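Local coordinates for extracellular solute-binding protein, family 5 (PDB 6WM6) that binds EDTA in the periplasm, probably delivering it to an ABC transporter for uptake into the cell, at residues F356-A361 with I527-T532. Numbering follows the deposited sequence.
Sequences FLPNQA and IYQLPT. With EDO (1,2-ethanediol), chain E.
Two acceptors grip the amide nitrogen of Gln-529: the backbone O of Ser-303 and a water that lies 2.9 Å from Gln-529 NE2. That water donates to OD1 of Asn-359, 2.8 Å away, and so bridges Gln-529 to the loop 356-361. The rest of the junction is made by the side chain of Gln-529 against two aliphatic ones. The amide OE1 approaches the ring of Pro-358 at CD (3.4 Å), whereas NE2 and the methylene CG each lie about 3.9 Å from CD2 of Leu-357. With CG anti to the carbonyl carbon (chi1 -73°) and the chain extended beyond CG, the amide reaches out to lie beside Leu-357 and Pro-358. Gln-529 lies on strand 524-537, which pairs antiparallel with strand 305-311 in the mixed sheet of this periplasmic binding protein, and the loop presents a type I beta turn from Leu-357 to Gln-360. The turn is braced from within, as Leu-357 N donates an almost straight bond (2.9 Å, 170°) to a lone pair of Gln-360 OE1, which also accepts from Gln-463. Replacing Gln-529 with a leucine would probably leave the water and the carbonyl of Ser-303 without their amide donor and weaken the link to Asn-359. A 1,2-ethanediol, probably a crystallisation additive, rests against Leu-357, its C1 3.6 Å from Leu-357 CD1, and its O1 accepts a weak hydrogen bond from Asn-359 ND2.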
# COMPACT_ATOMS: atom_id res chain seq x y z
N PHE A 356 4.93 5.07 -11.66
CA PHE A 356 5.43 3.72 -11.85
C PHE A 356 6.62 3.48 -10.93
O PHE A 356 7.51 4.33 -10.82
CB PHE A 356 5.96 3.54 -13.29
CG PHE A 356 4.97 3.90 -14.36
CD1 PHE A 356 3.95 3.02 -14.71
CD2 PHE A 356 5.07 5.09 -15.04
CE1 PHE A 356 3.06 3.34 -15.73
CE2 PHE A 356 4.18 5.42 -16.06
CZ PHE A 356 3.18 4.54 -16.40
N LEU A 357 6.65 2.31 -10.30
CA LEU A 357 7.85 1.85 -9.61
C LEU A 357 8.91 1.50 -10.65
O LEU A 357 8.59 1.24 -11.82
CB LEU A 357 7.54 0.62 -8.77
CG LEU A 357 6.53 0.81 -7.63
CD1 LEU A 357 6.17 -0.58 -7.06
CD2 LEU A 357 7.05 1.70 -6.54
N PRO A 358 10.18 1.43 -10.24
CA PRO A 358 11.25 1.16 -11.22
C PRO A 358 11.10 -0.14 -11.97
O PRO A 358 11.65 -0.26 -13.08
CB PRO A 358 12.52 1.17 -10.35
CG PRO A 358 12.19 2.17 -9.27
CD PRO A 358 10.72 1.89 -8.94
N ASN A 359 10.37 -1.12 -11.43
CA ASN A 359 10.19 -2.40 -12.11
C ASN A 359 8.90 -2.50 -12.92
O ASN A 359 8.66 -3.55 -13.53
CB ASN A 359 10.26 -3.56 -11.11
CG ASN A 359 9.14 -3.52 -10.11
OD1 ASN A 359 8.90 -2.50 -9.47
ND2 ASN A 359 8.46 -4.66 -9.93
N GLN A 360 8.07 -1.47 -12.94
CA GLN A 360 6.80 -1.53 -13.66
C GLN A 360 6.95 -1.01 -15.08
O GLN A 360 7.70 -0.08 -15.36
CB GLN A 360 5.74 -0.74 -12.93
CG GLN A 360 5.23 -1.43 -11.66
CD GLN A 360 4.19 -0.62 -10.96
OE1 GLN A 360 4.41 0.54 -10.57
NE2 GLN A 360 3.01 -1.21 -10.75
N ALA A 361 6.17 -1.62 -15.98
CA ALA A 361 6.12 -1.13 -17.36
C ALA A 361 5.76 0.35 -17.38
O ALA A 361 4.92 0.81 -16.63
CB ALA A 361 5.07 -1.92 -18.15
N ILE A 527 11.33 9.86 -4.49
CA ILE A 527 12.66 9.66 -3.89
C ILE A 527 13.11 8.21 -4.13
O ILE A 527 13.87 7.94 -5.06
CB ILE A 527 12.66 10.11 -2.43
CG1 ILE A 527 12.29 11.61 -2.33
CG2 ILE A 527 14.02 9.88 -1.79
CD1 ILE A 527 12.01 12.11 -0.92
N TYR A 528 12.66 7.27 -3.32
CA TYR A 528 13.00 5.86 -3.51
C TYR A 528 12.05 5.03 -2.65
O TYR A 528 11.40 5.53 -1.73
CB TYR A 528 14.47 5.55 -3.23
CG TYR A 528 14.96 5.81 -1.83
CD1 TYR A 528 14.52 5.04 -0.76
CD2 TYR A 528 15.89 6.83 -1.55
CE1 TYR A 528 14.97 5.24 0.54
CE2 TYR A 528 16.33 7.04 -0.26
CZ TYR A 528 15.87 6.26 0.77
OH TYR A 528 16.30 6.44 2.08
N GLN A 529 12.02 3.73 -2.95
CA GLN A 529 11.15 2.79 -2.25
C GLN A 529 11.65 2.50 -0.84
O GLN A 529 12.85 2.34 -0.59
CB GLN A 529 11.11 1.48 -3.04
CG GLN A 529 10.29 1.55 -4.34
CD GLN A 529 10.67 0.43 -5.25
OE1 GLN A 529 11.64 0.53 -6.00
NE2 GLN A 529 9.88 -0.63 -5.23
N LEU A 530 10.71 2.37 0.09
CA LEU A 530 11.05 1.93 1.43
C LEU A 530 11.51 0.48 1.40
O LEU A 530 10.99 -0.32 0.64
CB LEU A 530 9.85 2.03 2.37
CG LEU A 530 9.49 3.42 2.89
CD1 LEU A 530 9.01 4.37 1.82
CD2 LEU A 530 8.41 3.28 3.97
N PRO A 531 12.44 0.11 2.26
CA PRO A 531 12.74 -1.32 2.43
C PRO A 531 11.73 -1.98 3.34
O PRO A 531 11.34 -1.44 4.37
CB PRO A 531 14.13 -1.30 3.09
CG PRO A 531 14.14 -0.02 3.88
CD PRO A 531 13.33 0.98 3.06
N THR A 532 11.33 -3.17 2.98
CA THR A 532 10.61 -4.01 3.91
C THR A 532 11.60 -4.70 4.86
O THR A 532 12.81 -4.75 4.63
CB THR A 532 9.84 -5.11 3.19
OG1 THR A 532 10.80 -6.01 2.62
CG2 THR A 532 8.93 -4.58 2.11
C1 EDO E . 6.84 -4.08 -6.69
O1 EDO E . 7.74 -5.17 -6.87
C2 EDO E . 6.77 -3.76 -5.19
O2 EDO E . 6.83 -5.02 -4.52
O HOH W 1 10.06 -2.93 -6.92